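Solute-binding protein (PDB 2ZYN) is a cyclodextrin-binding protein that probably captures maltose-type sugars outside the cell and serves a carbohydrate transporter of the membrane. Local coordinates at residues W80-L85 with M112-Y117; Y178-A183 with P268-K273; A132-K137 with I260-A265. All blocks are in the same frame, centred on the assembly; numbering follows the deposited sequence.

Interaction 1: W80-L85 with M112-Y117; sequences WPHDRL and MKALTY. With GLC (alpha-D-glucopyranose), chain B; GLC (alpha-D-glucopyranose), chain C; GLC (alpha-D-glucopyranose), chain D.
H82 and L85 carry the protein contact with A114, L115 and Y117, while P81, D83 and R84 between and beside them meet the sugar. At the end of strand 77-81 the ring of P81 lies against two linked glucose units: its CB is 3.3 Å from O2 of GLC (chain B), and its CG is 3.3 Å from O3 of GLC (chain D). H82 follows with its side chain directed to the other segment. The methyl group of A114 sits over one face of the imidazole in a CH-pi contact, CB being 3.9 Å from the ring centroid and 18° off the normal, offset toward the rim. NE2 is hydrogen-bonded to the carbonyl of I279, which limits rotation of the ring, and L115 CD1 reaches H82 CB.

D83 turns away and uses both carboxylate oxygens on one sugar: OD1 accepts a very short bond of 2.5 Å from O2 of GLC (chain B), and OD2 a bond of 2.7 Å from O3 of the same unit. This turn after a strand, lining the sugar-filled cleft, belongs to the periplasmic-binding-protein fold, consistent with the family of extracellular solute-binding proteins. R84, at the N-cap position of helix 85-90, bends at its third side-chain torsion and gives NH1 to O2 of GLC (chain C), 2.8 Å long with 151° at the hydrogen. Salt bridges from NE to E87 and from NH2 to E63 hold the guanidinium in place for that bond.

L85 N bonds back to the carbonyl of H82. L85 reaches CD2 over the backbone of the other segment, 3.5 Å from L115 C, its CG lying opposite the backbone N (chi1 -180°). The same methyl group touches Y117 CB at 4.2 Å.

Interaction 2: Y178-A183 with P268-K273; sequences YFLFAA and PKIDGK
I270 packs on A183 through two branches: CG2 and CD1 are each 3.7 Å from A183 CB. CG1 stands anti to the backbone N (chi1 178°), which carries CD1 on to L180, whose CD1 it meets at 3.8 Å, the two side chains crossing at about a right angle. F179 CE1 is also within 4.2 Å of this methyl group. Cutting I270 back to an alanine is likely to leave a gap facing A183 CB, L180 CD1 and F179 CE1, and to take away most of the turn's apolar packing on the helix.

D271 begins the central pair of a type I' turn from I270 to K273. Its OD1 forms a salt bridge with K184 and accepts a hydrogen bond from water 1, which also donates to A183 O. The positive phi of G272 (79°) suits the second central place. K273, extended beyond CG, delivers NZ to A183 O at 2.9 Å, the donor standing 46° out of the carbonyl plane; the carbonyl of A183 is thus gripped by the lysine NZ and a water.

The turn, in the loop between strands 262-265 and 278-286, lies against helix 174-183, with Y147 of helix 147-157 touching both I270 and L180.

Interaction 3: A132-K137 with I260-A265; sequences ALIYNK and INVGVA
N136 OD1 is gripped twice: water 3 donates to it at 2.7 Å, and the backbone N of K138 bonds to it as well. The same water accepts from N261 N, so the end of the strand pair is bridged through solvent. The side chains of N136 and I260 cross at about a right angle, N136 CG lying 3.8 Å from I260 CG2. One step on, K137 N bonds to N261 O, and the aliphatic part of K137 lies obliquely on the N261 amide, CD 3.8 Å from N261 ND2.

Segment 132-137 runs antiparallel to 260-265, the strand axes 4.6 Å apart at closest approach and inclined at 154°. L133 with A265 and Y135 with G263 are hydrogen-bonded pairs, each with two reciprocal bonds; I134 with V264 and N136 with V262 are non-hydrogen-bonded pairs. The pair belongs to a four-stranded mixed sheet in which 262-265 is an outermost strand and 132-136 lies between it and 242-247, consistent with the alpha/beta domains of the solute-binding protein family.

Y135 places its ring over the neighbouring strand. CG sits between the backbone N and the carbonyl carbon (chi1 61°), bringing one face onto G263, whose CA is 3.9 Å from the ring centroid and 20° off its normal. Lacking a side chain, G263 lets the ring lie this near its backbone. OH of Y135 is joined to V264 O by water 2, which lies at the ring edge in plane.

On the other face of the sheet, I134 packs CG1 against V264 CG2 at 4.3 Å. A132 CB meets V264 CG1 at 3.9 Å. F340 of helix 335-344 touches A132, I134 and V264, and Y255 of helix 252-257 touches I134 and V262.

How the interactions relate
From the N terminus, interaction 1 comes first: 112-117 returns to 80-85 and closes a loop of 26 residues before either of the others opens. Segment 132-137 then opens interaction 3 and 178-183 opens interaction 2. The chain closes interaction 3 at 260-265 and interaction 2 at 268-273, so these two cross rather than nest. They also touch, P268 CD lying 4.0 Å from L133 CD2, which joins the four-stranded sheet to the turn held on helix 174-183. Interaction 1, by contrast, ties the strand 77-81 region to helix 109-114 on the opposite side of the chain's centre from interaction 3, with centres 29 Å apart.

Interaction 1: W80-L85 with M112-Y117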
loop_
_atom_site.group_PDB
_atom_site.type_symbol
_atom_site.label_atom_id
_atom_site.label_comp_id
_atom_site.label_asym_id
_atom_site.label_seq_id
_atom_site.Cartn_x
_atom_site.Cartn_y
_atom_site.Cartn_z
ATOM N N TRP A 80 9.341 -1.571 0.286
ATOM C CA TRP A 80 8.072 -2.029 -0.289
ATOM C C TRP A 80 7.046 -2.277 0.814
ATOM O O TRP A 80 7.429 -2.456 1.977
ATOM C CB TRP A 80 8.243 -3.269 -1.186
ATOM C CG TRP A 80 8.937 -4.442 -0.565
ATOM C CD1 TRP A 80 8.415 -5.331 0.331
ATOM C CD2 TRP A 80 10.274 -4.876 -0.830
ATOM N NE1 TRP A 80 9.351 -6.286 0.649
ATOM C CE2 TRP A 80 10.501 -6.031 -0.049
ATOM C CE3 TRP A 80 11.306 -4.398 -1.649
ATOM C CZ2 TRP A 80 11.723 -6.716 -0.057
ATOM C CZ3 TRP A 80 12.523 -5.079 -1.659
ATOM C CH2 TRP A 80 12.716 -6.232 -0.869
ATOM N N PRO A 81 5.741 -2.272 0.465
ATOM C CA PRO A 81 4.720 -2.555 1.480
ATOM C C PRO A 81 4.911 -3.928 2.136
ATOM O O PRO A 81 5.371 -4.867 1.493
ATOM C CB PRO A 81 3.408 -2.507 0.692
ATOM C CG PRO A 81 3.711 -1.692 -0.517
ATOM C CD PRO A 81 5.137 -1.996 -0.854
ATOM N N HIS A 82 4.542 -4.020 3.409
ATOM C CA HIS A 82 4.889 -5.154 4.263
ATOM C C HIS A 82 4.266 -6.499 3.880
ATOM O O HIS A 82 4.680 -7.528 4.412
ATOM C CB HIS A 82 4.482 -4.837 5.698
ATOM C CG HIS A 82 3.003 -4.849 5.901
ATOM N ND1 HIS A 82 2.328 -5.942 6.400
ATOM C CD2 HIS A 82 2.060 -3.917 5.626
ATOM C CE1 HIS A 82 1.035 -5.674 6.445
ATOM N NE2 HIS A 82 0.848 -4.450 5.983
ATOM N N ASP A 83 3.262 -6.503 3.000
ATOM C CA ASP A 83 2.555 -7.750 2.671
ATOM C C ASP A 83 3.491 -8.843 2.161
ATOM O O ASP A 83 3.274 -10.025 2.420
ATOM C CB ASP A 83 1.412 -7.525 1.672
ATOM C CG ASP A 83 1.860 -6.810 0.417
ATOM O OD1 ASP A 83 2.207 -5.616 0.510
ATOM O OD2 ASP A 83 1.831 -7.421 -0.674
ATOM N N ARG A 84 4.537 -8.442 1.450
ATOM C CA ARG A 84 5.467 -9.406 0.872
ATOM C C ARG A 84 6.734 -9.610 1.709
ATOM O O ARG A 84 7.744 -10.083 1.199
ATOM C CB ARG A 84 5.816 -9.012 -0.563
ATOM C CG ARG A 84 4.659 -9.132 -1.543
ATOM C CD ARG A 84 5.074 -8.711 -2.941
ATOM N NE ARG A 84 6.091 -9.601 -3.501
ATOM C CZ ARG A 84 6.781 -9.361 -4.612
ATOM N NH1 ARG A 84 6.585 -8.244 -5.306
ATOM N NH2 ARG A 84 7.682 -10.242 -5.028
ATOM N N LEU A 85 6.677 -9.253 2.990
ATOM C CA LEU A 85 7.822 -9.429 3.886
ATOM C C LEU A 85 8.169 -10.903 4.117
ATOM O O LEU A 85 9.324 -11.303 3.947
ATOM C CB LEU A 85 7.589 -8.720 5.225
ATOM C CG LEU A 85 8.708 -8.817 6.268
ATOM C CD1 LEU A 85 9.993 -8.172 5.774
ATOM C CD2 LEU A 85 8.269 -8.187 7.573
ATOM N N MET A 112 5.393 -1.685 13.688
ATOM C CA MET A 112 6.536 -2.542 14.012
ATOM C C MET A 112 6.199 -4.022 13.847
ATOM O O MET A 112 7.029 -4.802 13.369
ATOM C CB MET A 112 7.042 -2.264 15.431
ATOM C CG MET A 112 7.631 -0.867 15.615
ATOM S SD MET A 112 8.983 -0.526 14.472
ATOM C CE MET A 112 10.349 -1.308 15.318
ATOM N N LYS A 113 4.981 -4.390 14.243
ATOM C CA LYS A 113 4.465 -5.754 14.097
ATOM C C LYS A 113 4.424 -6.160 12.624
ATOM O O LYS A 113 4.791 -7.278 12.269
ATOM C CB LYS A 113 3.062 -5.847 14.712
ATOM C CG LYS A 113 2.342 -7.171 14.519
ATOM C CD LYS A 113 0.828 -6.972 14.440
ATOM C CE LYS A 113 0.339 -6.782 12.998
ATOM N NZ LYS A 113 0.488 -5.386 12.478
ATOM N N ALA A 114 3.978 -5.239 11.773
ATOM C CA ALA A 114 3.895 -5.480 10.333
ATOM C C ALA A 114 5.271 -5.721 9.706
ATOM O O ALA A 114 5.385 -6.425 8.697
ATOM C CB ALA A 114 3.187 -4.322 9.648
ATOM N N LEU A 115 6.306 -5.145 10.316
ATOM C CA LEU A 115 7.684 -5.274 9.826
ATOM C C LEU A 115 8.468 -6.362 10.560
ATOM O O LEU A 115 9.685 -6.477 10.393
ATOM C CB LEU A 115 8.409 -3.931 9.926
ATOM C CG LEU A 115 8.396 -2.975 8.728
ATOM C CD1 LEU A 115 7.123 -3.062 7.886
ATOM C CD2 LEU A 115 8.658 -1.561 9.199
ATOM N N THR A 116 7.752 -7.151 11.358
ATOM C CA THR A 116 8.318 -8.277 12.093
ATOM C C THR A 116 7.809 -9.593 11.494
ATOM O O THR A 116 6.614 -9.745 11.239
ATOM C CB THR A 116 7.948 -8.194 13.592
ATOM O OG1 THR A 116 8.462 -6.975 14.144
ATOM C CG2 THR A 116 8.504 -9.387 14.382
ATOM N N TYR A 117 8.722 -10.533 11.260
ATOM C CA TYR A 117 8.341 -11.867 10.801
ATOM C C TYR A 117 9.186 -12.942 11.490
ATOM O O TYR A 117 10.403 -12.814 11.582
ATOM C CB TYR A 117 8.450 -11.988 9.273
ATOM C CG TYR A 117 8.104 -13.371 8.773
ATOM C CD1 TYR A 117 6.778 -13.759 8.587
ATOM C CD2 TYR A 117 9.104 -14.304 8.517
ATOM C CE1 TYR A 117 6.462 -15.041 8.150
ATOM C CE2 TYR A 117 8.800 -15.580 8.083
ATOM C CZ TYR A 117 7.483 -15.943 7.897
ATOM O OH TYR A 117 7.196 -17.214 7.464
HETATM C C1 GLC B . -0.617 -3.800 -2.750
HETATM C C2 GLC B . 0.482 -4.681 -2.178
HETATM C C3 GLC B . 1.442 -5.132 -3.284
HETATM C C4 GLC B . 0.685 -5.794 -4.487
HETATM C C5 GLC B . -0.487 -4.907 -4.956
HETATM C C6 GLC B . -1.408 -5.590 -5.941
HETATM O O2 GLC B . 1.190 -4.035 -1.134
HETATM O O3 GLC B . 2.480 -5.958 -2.844
HETATM O O4 GLC B . 1.600 -5.900 -5.545
HETATM O O5 GLC B . -1.294 -4.471 -3.827
HETATM O O6 GLC B . -2.200 -4.627 -6.600
HETATM C C1 GLC C . 2.002 -7.266 -5.822
HETATM C C2 GLC C . 3.460 -7.243 -6.207
HETATM C C3 GLC C . 3.668 -6.460 -7.500
HETATM C C4 GLC C . 2.746 -6.935 -8.681
HETATM C C5 GLC C . 1.276 -7.066 -8.182
HETATM C C6 GLC C . 0.312 -7.794 -9.131
HETATM O O2 GLC C . 4.293 -6.722 -5.167
HETATM O O3 GLC C . 4.997 -6.402 -7.929
HETATM O O4 GLC C . 2.816 -5.866 -9.626
HETATM O O5 GLC C . 1.186 -7.756 -6.908
HETATM O O6 GLC C . 0.865 -9.103 -9.405
HETATM C C1 GLC D . -0.581 1.594 -2.993
HETATM C C2 GLC D . 0.013 0.901 -1.746
HETATM C C3 GLC D . 0.422 -0.604 -2.011
HETATM C C4 GLC D . -0.569 -1.372 -2.914
HETATM C C5 GLC D . -0.907 -0.568 -4.190
HETATM C C6 GLC D . -1.925 -1.289 -5.085
HETATM O O2 GLC D . 1.154 1.620 -1.244
HETATM O O3 GLC D . 0.467 -1.322 -0.789
HETATM O O4 GLC D . -0.008 -2.628 -3.292
HETATM O O5 GLC D . -1.420 0.736 -3.857
HETATM O O6 GLC D . -1.835 -0.756 -6.382
#

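Interaction 2: Y178-A183 with P268-K273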
loop_
_atom_site.group_PDB
_atom_site.type_symbol
_atom_site.label_atom_id
_atom_site.label_comp_id
_atom_site.label_asym_id
_atom_site.label_seq_id
_atom_site.Cartn_x
_atom_site.Cartn_y
_atom_site.Cartn_z
ATOM N N TYR A 178 -10.784 -4.861 -1.647
ATOM C CA TYR A 178 -10.825 -5.702 -0.444
ATOM C C TYR A 178 -12.027 -5.449 0.464
ATOM O O TYR A 178 -12.616 -6.397 0.988
ATOM C CB TYR A 178 -9.530 -5.600 0.378
ATOM C CG TYR A 178 -9.571 -6.441 1.643
ATOM C CD1 TYR A 178 -9.593 -7.834 1.576
ATOM C CD2 TYR A 178 -9.618 -5.844 2.906
ATOM C CE1 TYR A 178 -9.645 -8.617 2.734
ATOM C CE2 TYR A 178 -9.670 -6.619 4.071
ATOM C CZ TYR A 178 -9.679 -8.007 3.975
ATOM O OH TYR A 178 -9.725 -8.792 5.112
ATOM N N PHE A 179 -12.387 -4.177 0.644
ATOM C CA PHE A 179 -13.464 -3.818 1.568
ATOM C C PHE A 179 -14.822 -4.396 1.157
ATOM O O PHE A 179 -15.665 -4.669 2.014
ATOM C CB PHE A 179 -13.527 -2.299 1.789
ATOM C CG PHE A 179 -14.280 -1.544 0.729
ATOM C CD1 PHE A 179 -15.598 -1.151 0.943
ATOM C CD2 PHE A 179 -13.667 -1.204 -0.475
ATOM C CE1 PHE A 179 -16.301 -0.443 -0.028
ATOM C CE2 PHE A 179 -14.357 -0.493 -1.453
ATOM C CZ PHE A 179 -15.680 -0.111 -1.229
ATOM N N LEU A 180 -15.014 -4.580 -0.150
ATOM C CA LEU A 180 -16.203 -5.237 -0.698
ATOM C C LEU A 180 -16.264 -6.706 -0.273
ATOM O O LEU A 180 -17.327 -7.207 0.094
ATOM C CB LEU A 180 -16.208 -5.136 -2.227
ATOM C CG LEU A 180 -17.001 -4.087 -3.018
ATOM C CD1 LEU A 180 -17.279 -2.816 -2.257
ATOM C CD2 LEU A 180 -16.289 -3.787 -4.334
ATOM N N PHE A 181 -15.112 -7.377 -0.327
ATOM C CA PHE A 181 -14.968 -8.767 0.104
ATOM C C PHE A 181 -15.122 -8.898 1.621
ATOM O O PHE A 181 -15.867 -9.751 2.101
ATOM C CB PHE A 181 -13.604 -9.314 -0.326
ATOM C CG PHE A 181 -13.475 -9.548 -1.810
ATOM C CD1 PHE A 181 -13.241 -8.488 -2.682
ATOM C CD2 PHE A 181 -13.563 -10.835 -2.330
ATOM C CE1 PHE A 181 -13.109 -8.703 -4.056
ATOM C CE2 PHE A 181 -13.428 -11.066 -3.701
ATOM C CZ PHE A 181 -13.204 -9.992 -4.568
ATOM N N ALA A 182 -14.424 -8.042 2.365
ATOM C CA ALA A 182 -14.494 -8.045 3.830
ATOM C C ALA A 182 -15.915 -7.806 4.352
ATOM O O ALA A 182 -16.323 -8.407 5.347
ATOM C CB ALA A 182 -13.535 -7.022 4.409
ATOM N N ALA A 183 -16.660 -6.936 3.674
ATOM C CA ALA A 183 -18.048 -6.638 4.043
ATOM C C ALA A 183 -18.951 -7.868 4.000
ATOM O O ALA A 183 -19.929 -7.953 4.742
ATOM C CB ALA A 183 -18.611 -5.563 3.141
ATOM N N PRO A 268 -17.906 5.200 2.942
ATOM C CA PRO A 268 -19.261 5.090 3.482
ATOM C C PRO A 268 -19.561 3.664 3.936
ATOM O O PRO A 268 -19.189 2.707 3.249
ATOM C CB PRO A 268 -20.153 5.478 2.296
ATOM C CG PRO A 268 -19.267 5.455 1.094
ATOM C CD PRO A 268 -17.902 5.770 1.585
ATOM N N LYS A 269 -20.209 3.535 5.092
ATOM C CA LYS A 269 -20.561 2.230 5.657
ATOM C C LYS A 269 -21.179 1.305 4.614
ATOM O O LYS A 269 -22.021 1.722 3.814
ATOM C CB LYS A 269 -21.494 2.383 6.867
ATOM C CG LYS A 269 -22.663 3.345 6.655
ATOM C CD LYS A 269 -23.562 3.436 7.882
ATOM C CE LYS A 269 -24.822 2.597 7.726
ATOM N NZ LYS A 269 -25.655 2.590 8.961
ATOM N N ILE A 270 -20.728 0.056 4.620
ATOM C CA ILE A 270 -21.206 -0.961 3.688
ATOM C C ILE A 270 -21.893 -2.074 4.481
ATOM O O ILE A 270 -21.316 -2.616 5.427
ATOM C CB ILE A 270 -20.053 -1.503 2.788
ATOM C CG1 ILE A 270 -20.557 -2.613 1.856
ATOM C CG2 ILE A 270 -18.844 -1.940 3.631
ATOM C CD1 ILE A 270 -19.604 -2.966 0.716
ATOM N N ASP A 271 -23.130 -2.393 4.093
ATOM C CA ASP A 271 -24.001 -3.291 4.861
ATOM C C ASP A 271 -24.127 -2.843 6.326
ATOM O O ASP A 271 -24.294 -3.663 7.234
ATOM C CB ASP A 271 -23.531 -4.750 4.756
ATOM C CG ASP A 271 -23.776 -5.349 3.380
ATOM O OD1 ASP A 271 -23.093 -6.339 3.041
ATOM O OD2 ASP A 271 -24.644 -4.839 2.636
ATOM N N GLY A 272 -24.034 -1.531 6.533
ATOM C CA GLY A 272 -24.164 -0.928 7.852
ATOM C C GLY A 272 -22.943 -0.993 8.753
ATOM O O GLY A 272 -22.964 -0.463 9.862
ATOM N N LYS A 273 -21.875 -1.637 8.290
ATOM C CA LYS A 273 -20.654 -1.724 9.090
ATOM C C LYS A 273 -19.511 -0.901 8.505
ATOM O O LYS A 273 -19.520 -0.562 7.319
ATOM C CB LYS A 273 -20.235 -3.185 9.331
ATOM C CG LYS A 273 -20.289 -4.098 8.122
ATOM C CD LYS A 273 -19.977 -5.530 8.521
ATOM C CE LYS A 273 -20.340 -6.498 7.417
ATOM N NZ LYS A 273 -19.687 -7.824 7.618
HETATM O O HOH W 1 -22.733 -8.059 5.241
#

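Interaction 3: A132-K137 with I260-A265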
loop_
_atom_site.group_PDB
_atom_site.type_symbol
_atom_site.label_atom_id
_atom_site.label_comp_id
_atom_site.label_asym_id
_atom_site.label_seq_id
_atom_site.Cartn_x
_atom_site.Cartn_y
_atom_site.Cartn_z
ATOM N N ALA A 132 -8.978 5.743 1.337
ATOM C CA ALA A 132 -10.217 6.322 1.830
ATOM C C ALA A 132 -10.932 6.960 0.653
ATOM O O ALA A 132 -10.499 6.804 -0.494
ATOM C CB ALA A 132 -9.942 7.343 2.932
ATOM N N LEU A 133 -12.039 7.648 0.930
ATOM C CA LEU A 133 -12.765 8.379 -0.094
ATOM C C LEU A 133 -12.160 9.769 -0.214
ATOM O O LEU A 133 -12.242 10.576 0.711
ATOM C CB LEU A 133 -14.256 8.470 0.259
ATOM C CG LEU A 133 -15.226 8.849 -0.868
ATOM C CD1 LEU A 133 -15.250 7.788 -1.961
ATOM C CD2 LEU A 133 -16.619 9.049 -0.306
ATOM N N ILE A 134 -11.513 10.021 -1.348
ATOM C CA ILE A 134 -10.953 11.332 -1.645
ATOM C C ILE A 134 -11.880 12.000 -2.645
ATOM O O ILE A 134 -12.118 11.473 -3.730
ATOM C CB ILE A 134 -9.515 11.241 -2.228
ATOM C CG1 ILE A 134 -8.605 10.403 -1.318
ATOM C CG2 ILE A 134 -8.924 12.639 -2.434
ATOM C CD1 ILE A 134 -7.282 10.016 -1.957
ATOM N N TYR A 135 -12.419 13.155 -2.270
ATOM C CA TYR A 135 -13.389 13.827 -3.124
ATOM C C TYR A 135 -13.003 15.258 -3.459
ATOM O O TYR A 135 -12.315 15.936 -2.687
ATOM C CB TYR A 135 -14.809 13.742 -2.537
ATOM C CG TYR A 135 -14.979 14.382 -1.177
ATOM C CD1 TYR A 135 -15.567 15.642 -1.046
ATOM C CD2 TYR A 135 -14.564 13.724 -0.020
ATOM C CE1 TYR A 135 -15.731 16.232 0.203
ATOM C CE2 TYR A 135 -14.719 14.310 1.234
ATOM C CZ TYR A 135 -15.302 15.560 1.338
ATOM O OH TYR A 135 -15.454 16.136 2.578
ATOM N N ASN A 136 -13.443 15.687 -4.639
ATOM C CA ASN A 136 -13.346 17.067 -5.088
ATOM C C ASN A 136 -14.455 17.880 -4.418
ATOM O O ASN A 136 -15.638 17.653 -4.676
ATOM C CB ASN A 136 -13.473 17.103 -6.616
ATOM C CG ASN A 136 -13.155 18.463 -7.215
ATOM O OD1 ASN A 136 -13.230 19.495 -6.544
ATOM N ND2 ASN A 136 -12.812 18.469 -8.499
ATOM N N LYS A 137 -14.067 18.815 -3.550
ATOM C CA LYS A 137 -15.035 19.599 -2.769
ATOM C C LYS A 137 -15.867 20.554 -3.624
ATOM O O LYS A 137 -16.943 20.990 -3.210
ATOM C CB LYS A 137 -14.342 20.357 -1.632
ATOM C CG LYS A 137 -13.920 19.470 -0.458
ATOM C CD LYS A 137 -13.175 20.246 0.623
ATOM C CE LYS A 137 -14.119 21.087 1.474
ATOM N NZ LYS A 137 -13.444 21.643 2.685
ATOM N N ILE A 260 -6.900 20.632 -7.085
ATOM C CA ILE A 260 -8.104 20.034 -6.516
ATOM C C ILE A 260 -8.245 20.370 -5.027
ATOM O O ILE A 260 -7.359 20.065 -4.222
ATOM C CB ILE A 260 -8.164 18.491 -6.745
ATOM C CG1 ILE A 260 -7.919 18.130 -8.222
ATOM C CG2 ILE A 260 -9.492 17.924 -6.253
ATOM C CD1 ILE A 260 -8.960 18.659 -9.210
ATOM N N ASN A 261 -9.354 21.022 -4.683
ATOM C CA ASN A 261 -9.743 21.234 -3.293
ATOM C C ASN A 261 -10.216 19.900 -2.733
ATOM O O ASN A 261 -11.384 19.533 -2.865
ATOM C CB ASN A 261 -10.850 22.292 -3.192
ATOM C CG ASN A 261 -11.182 22.672 -1.753
ATOM O OD1 ASN A 261 -12.199 23.316 -1.497
ATOM N ND2 ASN A 261 -10.325 22.282 -0.810
ATOM N N VAL A 262 -9.290 19.176 -2.114
ATOM C CA VAL A 262 -9.528 17.792 -1.721
ATOM C C VAL A 262 -10.142 17.646 -0.331
ATOM O O VAL A 262 -9.744 18.326 0.619
ATOM C CB VAL A 262 -8.233 16.930 -1.817
ATOM C CG1 VAL A 262 -7.785 16.804 -3.263
ATOM C CG2 VAL A 262 -7.110 17.503 -0.960
ATOM N N GLY A 263 -11.126 16.759 -0.238
ATOM C CA GLY A 263 -11.663 16.311 1.042
ATOM C C GLY A 263 -11.398 14.826 1.190
ATOM O O GLY A 263 -11.336 14.102 0.196
ATOM N N VAL A 264 -11.226 14.370 2.426
ATOM C CA VAL A 264 -11.007 12.948 2.689
ATOM C C VAL A 264 -11.946 12.472 3.787
ATOM O O VAL A 264 -12.020 13.077 4.857
ATOM C CB VAL A 264 -9.535 12.641 3.065
ATOM C CG1 VAL A 264 -9.326 11.136 3.275
ATOM C CG2 VAL A 264 -8.582 13.165 1.996
ATOM N N ALA A 265 -12.673 11.393 3.507
ATOM C CA ALA A 265 -13.584 10.793 4.474
ATOM C C ALA A 265 -13.406 9.277 4.488
ATOM O O ALA A 265 -12.995 8.698 3.482
ATOM C CB ALA A 265 -15.023 11.162 4.140
HETATM O O HOH W 2 -14.297 15.121 4.997
HETATM O O HOH W 3 -11.276 21.410 -6.639
#